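Local coordinates for protein AxyAgu115A (Amphibacillus xylanus NBRC 15112, PDB 6NPS) that probably acts as a family GH115 alpha-glucuronidase, hydrolysing glucuronic acid side groups from xylan-type hemicelluloses such as arabinoglucuronoxylan, at residues G641-H644 and N650-P653; A517-P522 and D528-V533; T123-F128 and K209-W214; V449-I454 and L459-F464; I298-R303 and K333-H338. The protein carries 3 engineered substitutions. All blocks are in the same frame, centred on the assembly; numbering follows the deposited sequence.

Contact 1: residues G641-H644 and N650-P653; sequences GFVH and NKNP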
# COMPACT_ATOMS: atom_id res chain seq x y z
N GLY A 641 -2.12 17.21 2.83
CA GLY A 641 -1.41 15.93 3.00
C GLY A 641 -0.36 15.91 4.10
O GLY A 641 0.72 15.36 3.90
N PHE A 642 -0.66 16.50 5.26
CA PHE A 642 0.33 16.45 6.35
C PHE A 642 0.61 15.00 6.70
O PHE A 642 -0.31 14.18 6.71
CB PHE A 642 -0.18 17.19 7.61
CG PHE A 642 -0.05 18.66 7.55
CD1 PHE A 642 0.00 19.34 6.33
CD2 PHE A 642 0.07 19.41 8.74
CE1 PHE A 642 0.14 20.74 6.29
CE2 PHE A 642 0.16 20.79 8.72
CZ PHE A 642 0.21 21.47 7.50
N VAL A 643 1.87 14.66 6.92
CA VAL A 643 2.25 13.36 7.46
C VAL A 643 2.79 13.48 8.88
O VAL A 643 3.11 12.45 9.49
CB VAL A 643 3.32 12.66 6.57
CG1 VAL A 643 2.84 12.54 5.14
CG2 VAL A 643 4.62 13.39 6.64
N HIS A 644 3.00 14.70 9.37
CA HIS A 644 3.38 14.97 10.74
C HIS A 644 2.38 15.94 11.35
O HIS A 644 1.40 16.34 10.73
CB HIS A 644 4.78 15.58 10.81
CG HIS A 644 5.84 14.65 10.29
ND1 HIS A 644 6.08 13.41 10.85
CD2 HIS A 644 6.74 14.79 9.28
CE1 HIS A 644 7.08 12.83 10.22
NE2 HIS A 644 7.51 13.64 9.26
N ASN A 650 5.16 17.34 4.05
CA ASN A 650 3.80 17.01 3.62
C ASN A 650 3.82 16.63 2.15
O ASN A 650 4.79 16.92 1.42
CB ASN A 650 2.82 18.16 3.87
CG ASN A 650 3.11 19.38 2.98
OD1 ASN A 650 4.24 19.79 2.84
ND2 ASN A 650 2.05 19.97 2.41
N LYS A 651 2.78 15.92 1.73
CA LYS A 651 2.84 15.32 0.40
C LYS A 651 1.50 15.42 -0.32
O LYS A 651 0.43 15.25 0.27
CB LYS A 651 3.28 13.86 0.47
CG LYS A 651 4.76 13.72 0.88
CD LYS A 651 5.14 12.27 1.13
CE LYS A 651 6.60 12.18 1.62
NZ LYS A 651 6.78 12.71 3.01
N ASN A 652 1.60 15.65 -1.63
CA ASN A 652 0.43 15.71 -2.50
C ASN A 652 -0.15 14.32 -2.76
O ASN A 652 0.51 13.30 -2.50
CB ASN A 652 0.84 16.38 -3.81
CG ASN A 652 0.83 17.88 -3.71
OD1 ASN A 652 0.09 18.44 -2.90
ND2 ASN A 652 1.64 18.55 -4.52
N PRO A 653 -1.38 14.24 -3.28
CA PRO A 653 -1.92 12.94 -3.72
C PRO A 653 -1.00 12.30 -4.74
O PRO A 653 -0.43 12.97 -5.60
CB PRO A 653 -3.27 13.30 -4.36
CG PRO A 653 -3.60 14.66 -3.82
CD PRO A 653 -2.32 15.36 -3.50

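Contact 2: residues A517-P522 and D528-V533; sequences AHNRRP and DVYHPV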
# COMPACT_ATOMS: atom_id res chain seq x y z
N ALA A 517 -15.98 19.90 6.87
CA ALA A 517 -14.65 20.20 7.38
C ALA A 517 -14.46 19.70 8.80
O ALA A 517 -13.36 19.23 9.15
CB ALA A 517 -14.35 21.71 7.34
N HIS A 518 -15.46 19.80 9.61
CA HIS A 518 -15.34 19.37 10.95
C HIS A 518 -15.24 17.88 11.07
O HIS A 518 -14.76 17.41 12.01
CB HIS A 518 -16.32 20.08 11.87
CG HIS A 518 -17.38 19.21 12.42
ND1 HIS A 518 -18.29 18.59 11.62
CD2 HIS A 518 -17.70 18.89 13.69
CE1 HIS A 518 -19.11 17.90 12.38
NE2 HIS A 518 -18.77 18.07 13.64
N ASN A 519 -15.72 17.15 10.11
CA ASN A 519 -15.63 15.69 10.14
C ASN A 519 -14.20 15.20 9.87
O ASN A 519 -13.82 14.11 10.35
CB ASN A 519 -16.59 15.07 9.11
CG ASN A 519 -18.00 15.03 9.63
OD1 ASN A 519 -18.22 15.30 10.81
ND2 ASN A 519 -18.97 14.65 8.76
N ARG A 520 -13.41 15.95 9.10
CA ARG A 520 -11.98 15.64 8.92
C ARG A 520 -11.32 16.94 8.51
O ARG A 520 -11.52 17.39 7.38
CB ARG A 520 -11.78 14.58 7.85
CG ARG A 520 -10.33 14.09 7.69
CD ARG A 520 -9.97 13.36 8.99
NE ARG A 520 -8.76 12.62 8.85
CZ ARG A 520 -8.47 11.49 9.46
NH1 ARG A 520 -9.34 10.90 10.27
NH2 ARG A 520 -7.30 10.94 9.22
N ARG A 521 -10.54 17.56 9.42
CA ARG A 521 -10.02 18.89 9.14
C ARG A 521 -9.03 18.83 7.97
O ARG A 521 -8.45 17.78 7.67
CB ARG A 521 -9.37 19.44 10.41
CG ARG A 521 -10.38 19.65 11.56
CD ARG A 521 -9.69 20.51 12.63
NE ARG A 521 -10.27 20.42 13.97
CZ ARG A 521 -11.14 21.29 14.47
NH1 ARG A 521 -11.58 22.31 13.73
NH2 ARG A 521 -11.58 21.15 15.72
N PRO A 522 -8.88 19.94 7.25
CA PRO A 522 -8.18 19.91 5.93
C PRO A 522 -6.81 19.25 5.91
O PRO A 522 -6.57 18.40 5.05
CB PRO A 522 -8.07 21.41 5.60
CG PRO A 522 -9.23 22.02 6.24
CD PRO A 522 -9.58 21.22 7.46
N ASP A 528 -8.15 7.39 1.57
CA ASP A 528 -8.60 6.25 2.36
C ASP A 528 -8.98 6.62 3.79
O ASP A 528 -9.09 5.74 4.65
CB ASP A 528 -7.55 5.13 2.38
CG ASP A 528 -7.33 4.52 0.98
OD1 ASP A 528 -8.28 4.49 0.17
OD2 ASP A 528 -6.19 4.07 0.70
N VAL A 529 -9.20 7.89 4.10
CA VAL A 529 -9.91 8.20 5.34
C VAL A 529 -11.34 7.71 5.23
O VAL A 529 -11.80 6.88 6.03
CB VAL A 529 -9.83 9.71 5.64
CG1 VAL A 529 -10.75 10.10 6.79
CG2 VAL A 529 -8.30 10.09 5.93
N TYR A 530 -12.04 8.16 4.21
CA TYR A 530 -13.32 7.58 3.81
C TYR A 530 -13.06 6.35 2.94
O TYR A 530 -12.10 6.32 2.16
CB TYR A 530 -14.14 8.58 3.01
CG TYR A 530 -14.65 9.75 3.80
CD1 TYR A 530 -13.80 10.82 4.12
CD2 TYR A 530 -15.99 9.81 4.23
CE1 TYR A 530 -14.24 11.89 4.88
CE2 TYR A 530 -16.47 10.89 4.96
CZ TYR A 530 -15.59 11.93 5.27
OH TYR A 530 -16.01 13.01 6.01
N HIS A 531 -13.90 5.34 3.07
CA HIS A 531 -13.65 4.15 2.27
C HIS A 531 -14.03 4.44 0.82
O HIS A 531 -15.04 5.09 0.56
CB HIS A 531 -14.44 2.95 2.80
CG HIS A 531 -13.90 1.65 2.30
ND1 HIS A 531 -14.29 1.12 1.09
CD2 HIS A 531 -12.94 0.83 2.78
CE1 HIS A 531 -13.63 -0.00 0.87
NE2 HIS A 531 -12.81 -0.21 1.88
N PRO A 532 -13.24 3.97 -0.15
CA PRO A 532 -13.55 4.27 -1.56
C PRO A 532 -14.91 3.74 -2.02
O PRO A 532 -15.51 4.36 -2.90
CB PRO A 532 -12.41 3.57 -2.33
CG PRO A 532 -11.40 3.33 -1.36
CD PRO A 532 -12.03 3.17 -0.00
N VAL A 533 -15.41 2.62 -1.46
CA VAL A 533 -16.68 2.05 -1.94
C VAL A 533 -17.72 1.76 -0.84
O VAL A 533 -18.93 1.87 -1.09
CB VAL A 533 -16.46 0.76 -2.78
CG1 VAL A 533 -15.70 1.04 -4.09
CG2 VAL A 533 -15.78 -0.37 -1.98
O HOH W 1 -18.47 14.08 5.98

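Contact 3: residues T123-F128 and K209-W214; sequences TIYGLF and KGNYLW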
# COMPACT_ATOMS: atom_id res chain seq x y z
N THR A 123 -20.61 52.77 26.44
CA THR A 123 -20.87 53.79 25.43
C THR A 123 -20.49 53.29 24.06
O THR A 123 -21.22 53.49 23.08
CB THR A 123 -20.09 55.07 25.76
OG1 THR A 123 -20.28 55.41 27.14
CG2 THR A 123 -20.57 56.26 24.91
N ILE A 124 -19.36 52.59 23.97
CA ILE A 124 -18.89 52.10 22.67
C ILE A 124 -19.87 51.12 22.08
O ILE A 124 -20.16 51.16 20.88
CB ILE A 124 -17.48 51.49 22.82
CG1 ILE A 124 -16.50 52.64 23.07
CG2 ILE A 124 -17.16 50.63 21.60
CD1 ILE A 124 -15.03 52.20 23.41
N TYR A 125 -20.39 50.20 22.92
CA TYR A 125 -21.40 49.24 22.44
C TYR A 125 -22.68 49.94 22.00
O TYR A 125 -23.34 49.50 21.05
CB TYR A 125 -21.71 48.21 23.53
CG TYR A 125 -20.50 47.38 23.92
CD1 TYR A 125 -19.45 47.16 23.02
CD2 TYR A 125 -20.43 46.79 25.17
CE1 TYR A 125 -18.32 46.40 23.40
CE2 TYR A 125 -19.31 46.02 25.55
CZ TYR A 125 -18.27 45.84 24.68
OH TYR A 125 -17.19 45.08 25.11
N GLY A 126 -23.04 51.04 22.66
CA GLY A 126 -24.25 51.76 22.29
C GLY A 126 -24.09 52.51 20.97
O GLY A 126 -25.02 52.56 20.15
N LEU A 127 -22.92 53.12 20.77
CA LEU A 127 -22.59 53.71 19.47
C LEU A 127 -22.68 52.67 18.35
O LEU A 127 -23.34 52.90 17.33
CB LEU A 127 -21.20 54.33 19.53
CG LEU A 127 -21.24 55.66 20.28
CD1 LEU A 127 -19.83 56.11 20.62
CD2 LEU A 127 -21.98 56.78 19.50
N PHE A 128 -22.06 51.51 18.54
CA PHE A 128 -22.16 50.50 17.50
C PHE A 128 -23.57 49.93 17.39
O PHE A 128 -23.93 49.38 16.34
CB PHE A 128 -21.14 49.40 17.77
CG PHE A 128 -19.71 49.79 17.42
CD1 PHE A 128 -19.44 50.57 16.29
CD2 PHE A 128 -18.65 49.36 18.21
CE1 PHE A 128 -18.11 50.89 15.93
CE2 PHE A 128 -17.32 49.67 17.86
CZ PHE A 128 -17.06 50.43 16.71
N LYS A 209 -18.68 43.06 20.23
CA LYS A 209 -18.99 43.23 21.65
C LYS A 209 -18.01 42.49 22.57
O LYS A 209 -18.37 42.14 23.72
CB LYS A 209 -20.44 42.82 21.95
CG LYS A 209 -21.43 43.57 21.02
CD LYS A 209 -22.85 43.07 21.16
CE LYS A 209 -22.98 41.65 20.64
NZ LYS A 209 -23.45 41.59 19.22
N GLY A 210 -16.81 42.18 22.06
CA GLY A 210 -15.75 41.63 22.89
C GLY A 210 -15.05 42.76 23.66
O GLY A 210 -15.25 43.97 23.43
N ASN A 211 -14.22 42.36 24.65
CA ASN A 211 -13.49 43.36 25.41
C ASN A 211 -12.07 42.92 25.78
O ASN A 211 -11.39 43.67 26.49
CB ASN A 211 -14.26 43.78 26.71
CG ASN A 211 -14.48 42.60 27.69
OD1 ASN A 211 -13.98 41.50 27.47
ND2 ASN A 211 -15.21 42.85 28.79
N TYR A 212 -11.59 41.77 25.30
CA TYR A 212 -10.35 41.19 25.82
C TYR A 212 -9.57 40.59 24.65
O TYR A 212 -10.16 39.95 23.79
CB TYR A 212 -10.69 40.11 26.86
CG TYR A 212 -9.54 39.36 27.55
CD1 TYR A 212 -9.46 37.98 27.48
CD2 TYR A 212 -8.60 40.04 28.34
CE1 TYR A 212 -8.47 37.28 28.12
CE2 TYR A 212 -7.57 39.33 28.98
CZ TYR A 212 -7.53 37.96 28.89
OH TYR A 212 -6.54 37.24 29.52
N LEU A 213 -8.25 40.79 24.64
CA LEU A 213 -7.42 40.35 23.51
C LEU A 213 -6.09 39.76 24.01
O LEU A 213 -5.46 40.34 24.89
CB LEU A 213 -7.14 41.55 22.58
CG LEU A 213 -6.21 41.32 21.39
CD1 LEU A 213 -6.90 40.47 20.32
CD2 LEU A 213 -5.81 42.67 20.80
N TRP A 214 -5.69 38.61 23.44
CA TRP A 214 -4.29 38.20 23.45
C TRP A 214 -3.70 38.53 22.09
O TRP A 214 -4.18 38.02 21.05
CB TRP A 214 -4.12 36.70 23.72
CG TRP A 214 -4.53 36.17 25.08
CD1 TRP A 214 -5.02 36.89 26.16
CD2 TRP A 214 -4.52 34.80 25.48
NE1 TRP A 214 -5.32 36.02 27.19
CE2 TRP A 214 -5.02 34.74 26.80
CE3 TRP A 214 -4.16 33.59 24.83
CZ2 TRP A 214 -5.17 33.53 27.49
CZ3 TRP A 214 -4.32 32.40 25.50
CH2 TRP A 214 -4.83 32.37 26.82

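Contact 4: residues V449-I454 and L459-F464; sequences VNVGDI and LPLSFF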
# COMPACT_ATOMS: atom_id res chain seq x y z
N VAL A 449 -10.98 32.66 22.65
CA VAL A 449 -10.80 31.61 21.64
C VAL A 449 -9.57 31.91 20.80
O VAL A 449 -9.33 33.04 20.41
CB VAL A 449 -12.08 31.42 20.78
CG1 VAL A 449 -12.57 32.78 20.16
CG2 VAL A 449 -11.82 30.40 19.64
N ASN A 450 -8.78 30.87 20.54
CA ASN A 450 -7.68 30.97 19.59
C ASN A 450 -8.22 30.98 18.16
O ASN A 450 -8.81 29.97 17.71
CB ASN A 450 -6.71 29.79 19.78
CG ASN A 450 -5.45 29.89 18.93
OD1 ASN A 450 -5.44 30.45 17.82
ND2 ASN A 450 -4.36 29.33 19.46
N VAL A 451 -8.02 32.08 17.44
CA VAL A 451 -8.58 32.22 16.09
C VAL A 451 -7.49 32.24 15.04
O VAL A 451 -7.75 32.66 13.92
CB VAL A 451 -9.45 33.48 15.93
CG1 VAL A 451 -10.75 33.39 16.71
CG2 VAL A 451 -8.62 34.74 16.27
N GLY A 452 -6.26 31.81 15.38
CA GLY A 452 -5.21 31.82 14.37
C GLY A 452 -4.99 33.18 13.75
O GLY A 452 -4.80 34.17 14.46
N ASP A 453 -5.05 33.26 12.42
CA ASP A 453 -4.87 34.50 11.68
C ASP A 453 -6.19 35.22 11.45
O ASP A 453 -6.24 36.10 10.59
CB ASP A 453 -4.26 34.22 10.31
CG ASP A 453 -2.97 33.43 10.43
OD1 ASP A 453 -3.04 32.18 10.43
OD2 ASP A 453 -1.89 34.05 10.55
N ILE A 454 -7.25 34.84 12.18
CA ILE A 454 -8.58 35.45 12.17
C ILE A 454 -9.35 35.16 10.90
O ILE A 454 -10.52 34.78 10.95
CB ILE A 454 -8.53 36.97 12.42
CG1 ILE A 454 -7.71 37.31 13.67
CG2 ILE A 454 -9.97 37.48 12.51
CD1 ILE A 454 -7.33 38.78 13.81
N LEU A 459 -17.56 33.74 11.02
CA LEU A 459 -18.84 33.21 11.52
C LEU A 459 -18.70 32.59 12.91
O LEU A 459 -19.46 32.97 13.81
CB LEU A 459 -19.42 32.20 10.51
CG LEU A 459 -20.63 31.41 11.02
CD1 LEU A 459 -21.81 32.36 11.11
CD2 LEU A 459 -21.00 30.25 10.09
N PRO A 460 -17.78 31.65 13.16
CA PRO A 460 -17.71 31.08 14.52
C PRO A 460 -17.21 32.07 15.57
O PRO A 460 -17.61 31.96 16.74
CB PRO A 460 -16.79 29.87 14.36
CG PRO A 460 -15.97 30.16 13.17
CD PRO A 460 -16.85 31.00 12.24
N LEU A 461 -16.38 33.05 15.20
CA LEU A 461 -16.00 34.10 16.15
C LEU A 461 -17.19 34.98 16.51
O LEU A 461 -17.37 35.34 17.68
CB LEU A 461 -14.84 34.94 15.57
CG LEU A 461 -14.41 36.14 16.47
CD1 LEU A 461 -13.94 35.62 17.82
CD2 LEU A 461 -13.33 37.00 15.77
N SER A 462 -17.99 35.36 15.52
CA SER A 462 -19.19 36.14 15.81
C SER A 462 -20.10 35.37 16.78
O SER A 462 -20.62 35.93 17.75
CB SER A 462 -19.93 36.46 14.49
OG SER A 462 -19.21 37.34 13.62
N PHE A 463 -20.27 34.06 16.52
CA PHE A 463 -21.13 33.24 17.36
C PHE A 463 -20.59 33.14 18.79
O PHE A 463 -21.34 33.27 19.76
CB PHE A 463 -21.26 31.83 16.74
CG PHE A 463 -22.10 30.91 17.59
CD1 PHE A 463 -23.44 31.18 17.75
CD2 PHE A 463 -21.53 29.85 18.29
CE1 PHE A 463 -24.24 30.41 18.59
CE2 PHE A 463 -22.33 29.05 19.13
CZ PHE A 463 -23.68 29.34 19.27
N PHE A 464 -19.28 32.85 18.91
CA PHE A 464 -18.63 32.69 20.21
C PHE A 464 -18.81 33.94 21.06
O PHE A 464 -19.22 33.87 22.23
CB PHE A 464 -17.15 32.38 19.97
CG PHE A 464 -16.35 32.08 21.23
CD1 PHE A 464 -15.64 33.08 21.86
CD2 PHE A 464 -16.24 30.78 21.71
CE1 PHE A 464 -14.86 32.83 23.02
CE2 PHE A 464 -15.50 30.49 22.86
CZ PHE A 464 -14.78 31.53 23.51

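Contact 5: residues I298-R303 and K333-H338; sequences ITIGMR and KLIKEH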
# COMPACT_ATOMS: atom_id res chain seq x y z
N ILE A 298 -3.52 40.46 34.40
CA ILE A 298 -2.16 39.97 34.59
C ILE A 298 -2.17 38.46 34.66
O ILE A 298 -2.86 37.86 35.50
CB ILE A 298 -1.54 40.55 35.87
CG1 ILE A 298 -1.57 42.09 35.83
CG2 ILE A 298 -0.11 39.99 36.05
CD1 ILE A 298 -1.05 42.73 37.14
N THR A 299 -1.41 37.81 33.77
CA THR A 299 -1.29 36.37 33.85
C THR A 299 -0.25 36.02 34.90
O THR A 299 0.78 36.69 35.02
CB THR A 299 -0.94 35.78 32.48
OG1 THR A 299 -2.05 35.99 31.57
CG2 THR A 299 -0.68 34.27 32.57
N ILE A 300 -0.53 35.01 35.73
CA ILE A 300 0.43 34.58 36.74
C ILE A 300 0.76 33.11 36.47
O ILE A 300 0.15 32.47 35.61
CB ILE A 300 -0.09 34.79 38.17
CG1 ILE A 300 -1.41 34.04 38.38
CG2 ILE A 300 -0.28 36.31 38.45
CD1 ILE A 300 -1.78 33.84 39.87
N GLY A 301 1.75 32.60 37.19
CA GLY A 301 2.27 31.27 36.90
C GLY A 301 3.55 31.34 36.08
O GLY A 301 4.12 32.41 35.87
N MET A 302 3.98 30.17 35.57
CA MET A 302 5.16 30.13 34.71
C MET A 302 5.33 28.83 33.91
O MET A 302 5.64 27.78 34.49
CB MET A 302 6.42 30.35 35.55
CG MET A 302 7.61 30.82 34.73
SD MET A 302 9.14 30.59 35.67
CE MET A 302 10.38 31.01 34.42
N ARG A 303 5.23 28.94 32.59
CA ARG A 303 5.42 27.81 31.68
C ARG A 303 6.66 28.09 30.83
O ARG A 303 7.12 29.23 30.77
CB ARG A 303 4.20 27.62 30.79
CG ARG A 303 3.08 26.80 31.42
CD ARG A 303 2.01 26.44 30.41
NE ARG A 303 2.38 25.27 29.62
CZ ARG A 303 2.57 25.29 28.30
NH1 ARG A 303 2.42 26.42 27.62
NH2 ARG A 303 2.91 24.18 27.66
N LYS A 333 3.35 39.43 45.21
CA LYS A 333 4.10 40.42 45.98
C LYS A 333 4.52 41.59 45.09
O LYS A 333 4.38 42.75 45.47
CB LYS A 333 5.33 39.78 46.62
CG LYS A 333 5.68 40.35 47.99
CD LYS A 333 7.18 40.37 48.21
CE LYS A 333 7.59 41.46 49.19
NZ LYS A 333 9.05 41.71 49.17
N LEU A 334 5.03 41.26 43.91
CA LEU A 334 5.35 42.27 42.90
C LEU A 334 4.12 43.08 42.50
O LEU A 334 4.16 44.32 42.43
CB LEU A 334 5.97 41.58 41.69
CG LEU A 334 7.39 41.05 41.89
CD1 LEU A 334 7.77 40.42 40.55
CD2 LEU A 334 8.33 42.16 42.33
N ILE A 335 2.99 42.42 42.30
CA ILE A 335 1.80 43.14 41.85
C ILE A 335 1.33 44.12 42.92
O ILE A 335 1.06 45.29 42.63
CB ILE A 335 0.71 42.13 41.43
CG1 ILE A 335 1.14 41.44 40.13
CG2 ILE A 335 -0.65 42.83 41.28
CD1 ILE A 335 0.36 40.15 39.82
N LYS A 336 1.36 43.68 44.17
CA LYS A 336 0.98 44.54 45.26
C LYS A 336 1.91 45.76 45.36
O LYS A 336 1.46 46.85 45.72
CB LYS A 336 0.99 43.76 46.58
CG LYS A 336 -0.36 43.68 47.27
CD LYS A 336 -0.41 42.51 48.24
CE LYS A 336 -1.08 42.91 49.55
NZ LYS A 336 -0.14 43.61 50.46
N GLU A 337 3.19 45.58 45.04
CA GLU A 337 4.16 46.67 45.24
C GLU A 337 4.15 47.68 44.09
O GLU A 337 4.39 48.86 44.32
CB GLU A 337 5.57 46.10 45.40
CG GLU A 337 5.79 45.35 46.70
CD GLU A 337 7.07 44.51 46.72
OE1 GLU A 337 7.67 44.28 45.64
OE2 GLU A 337 7.46 44.06 47.81
N HIS A 338 3.86 47.24 42.87
CA HIS A 338 4.07 48.06 41.69
C HIS A 338 2.84 48.28 40.83
O HIS A 338 2.95 48.96 39.81
CB HIS A 338 5.16 47.44 40.82
CG HIS A 338 6.44 47.22 41.57
ND1 HIS A 338 7.11 48.24 42.21
CD2 HIS A 338 7.14 46.09 41.82
CE1 HIS A 338 8.18 47.76 42.82
NE2 HIS A 338 8.23 46.45 42.59

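Contact 1: residues G641-H644 and N650-P653
The loop that joins helix 601-629 to strand 655-657 doubles back on itself where Gly641 and Phe642 meet Asn650 and Lys651. Neither run is helix or strand, yet one backbone bond fastens them: Lys651 N donates to Gly641 O over 3.0 Å. The bond is nearly straight (163° at the hydrogen), but the donor stands 41° out of the carbonyl plane. On the return side Gly641 CA lies 3.4 Å from Lys651 O in an almost linear CA-H...O contact. A CB on Gly641 would fall on that carbonyl oxygen, and the positive phi of the residue also favours glycine.

Beside this paired backbone, Asn650 sets its CB 3.5 Å from Gly641 O and 3.9 Å from Phe642 CD1. The phenyl ring meets the CB obliquely, with the ring and amide planes close to perpendicular. The first torsion of Asn650 (chi1 68°) puts its CG between backbone N and carbonyl carbon. ND2 donates to Ile640 O, the residue just before Gly641, which ties the amide to the opposite run of the same loop.

The doubled loop belongs to the dimer interface. Asn650 O accepts from Arg665 of the second subunit, the backbone N of Asn652 bonds to Asn598 of that subunit, and the ring of His644 stacks on its His683. His644 is also covered on one face by its neighbour Val643, whose CG2 lies 3.6 Å above the ring plane toward the rim. The same methyl approaches Lys651 NZ at 4.3 Å, while that ammonium group is bonded to Glu649 O.

Contact 2: residues A517-P522 and D528-V533
One face of the Arg520 guanidinium is covered by Val529, whose CG1 sits 3.6 Å above the plane, offset toward the rim. Both methyls of the valine lie over the same face, with CG2 nearest Arg520 NH2 at 3.5 Å. The arginine reaches this position through a bend at chi2 (65°), and the two side chains arrive from opposite directions. Its N-H groups point to other partners: NE bonds to Ala524 O and NH1 to the hydroxyl of Tyr957, and these two bonds would restrain rotation of the plane beneath the methyls. Val529 packs on Tyr957 as well, which places that tyrosine against both partners of the contact.

Arg520 lies where the chain leaves helix 500-519 for the loop leading to helix 537-558. Its backbone N makes a weak bond to Ala517 O at 3.3 Å, and its O accepts from Gln582 of helix 564-596. The preceding residue, Asn519, has its CB 3.8 Å from Tyr530 OH. A water spans the polar ends of this pair, accepting from Asn519 ND2 at 2.9 Å and donating to Tyr530 OH at 2.7 Å. Asn519 ND2 also bonds to Lys825 O, while the Tyr530 ring packs on Leu586 of helix 564-596 and Leu541 of helix 537-558.

Contact 3: residues T123-F128 and K209-W214
A Schellman motif ends helix 195-207, and its C-prime residue Lys209, with positive phi, forms together with Gly210 the site where Tyr125 lands. Tyr125 CG, anti to its carbonyl carbon (chi1 -62°), directs the ring at the 209-211 turn. The phenol donates from OH to Gly210 O at 2.8 Å. The acceptor lies at the edge of the tyrosine ring, near its plane, whereas seen from the carbonyl the donor stands well above the C=O plane, 67° out of it. Lys209 lies against a ring face instead: its CA is 3.7 Å from Tyr125 CE1, with CB also over that face.

Helix 120-133, which carries Tyr125, runs beside the N-terminal mixed sheet, and the 209-214 chain leads into strand 212-214 of the parallel barrel sheet, so the bond ties the N-terminal region to the TIM barrel at a helix-to-strand turn. The hydroxyl also rests 3.6 Å from Asn211 CB. That asparagine turns its amide elsewhere: OD1 accepts from Arg171 N on the adjoining strand, and ND2 bonds to Glu95 and to Lys169 O. Lys209 sends its chain away from the tyrosine, and NZ pairs with Asp466 in a salt bridge.

Contact 4: residues V449-I454 and L459-F464
Val449 and Phe464 slide past each other in opposite directions, bringing the CG1 methyl over the phenyl face in a CH-pi contact. CG1 is 3.8 Å from the ring centroid and 25° off the normal, leaning toward the rim, where Phe464 CD1 is 3.5 Å away. The first torsion of Val449 (chi1 53°) sets this methyl between backbone N and carbonyl carbon, facing the helix. A second apolar meeting lies alongside: Leu461 CD1 touches Val449 CG1 at 3.9 Å and Val451 CG1 at 4.0 Å, with the Val451 and Leu461 side chains crossing at about a right angle.

These residues pack the last strand of the TIM barrel, 446-450, against the helix that follows it, 458-469. Leu461 and Phe464 stand three positions apart on that helix, and Val449 and Val451 alternate with Asn450, whose ND2 bonds to Asn176 and to the hydroxyl of Tyr408. Phe173 of the neighbouring strand 170-174 packs on Val449, Val451 and Leu461 alike. An alanine in place of Phe464 would probably open a gap between strand and helix, leaving Val449 without its aromatic cover and Trp447 and Met435 without the ring they pack on.

Beyond the strand the chain turns sharply, Asn450 OD1 accepting from Gly452 N in an Asx turn that overlaps a type II' turn from Val451 to Ile454.

Contact 5: residues I298-R303 and K333-H338
His338 N donates to Leu334 O at 3.0 Å, closing the last turn of helix 317-338, the turn from which Ile335 reaches across to Ile298 and Ile300. The contact itself is wholly aliphatic. Ile298 and Ile335 meet tip to tip: Ile298 CG2 lies 3.8 Å from Ile335 CD1, and Ile298 CD1 lies 3.9 Å from Ile335 CG1. Having its CG1 anti to the carbonyl carbon (chi1 -70°), Ile335 extends CD1 between the two strand residues. Ile300 comes in at about a right angle and touches the same CD1 with its CG2 at 4.1 Å. Were Ile335 a serine, Ile298 and Ile300 would probably lose the methyl they share, and a hydroxyl would be set in an aliphatic layer.

On the exposed flank of the helix Lys333 NZ and Glu337 OE2 form a salt bridge of 3.1 Å, whereas Thr299, pointing from the other side of the strand, bonds through OG1 to Ala244 O. Ile335 also packs on Arg348 of strand 348-351, next to 298-300 in the sheet. Strand 298-300, helix 317-338 and the parallel strand 348-351 thus make a beta-alpha-beta crossover, the repeating element of a TIM barrel.

How the contacts relate
Along the chain the contacts close in the order 3, 5, 4, 2, 1. Contacts 3, 4 and 5 all reach the parallel sheet of the TIM barrel: contact 4 on its final strand, contact 5 on strand 298-300, contact 3 before strand 212-214. The centres of contacts 3 and 4 are about 16 Å apart; that of contact 5 is about 27 Å from that of contact 3. Contact 2 joins the end region of helix 500-519 to the loop before helix 537-558. Contact 1, its centre about 14 Å from that of contact 2, precedes strand 655-657. The series runs from the junction of N-terminal region and barrel, through the barrel, to the dimer interface.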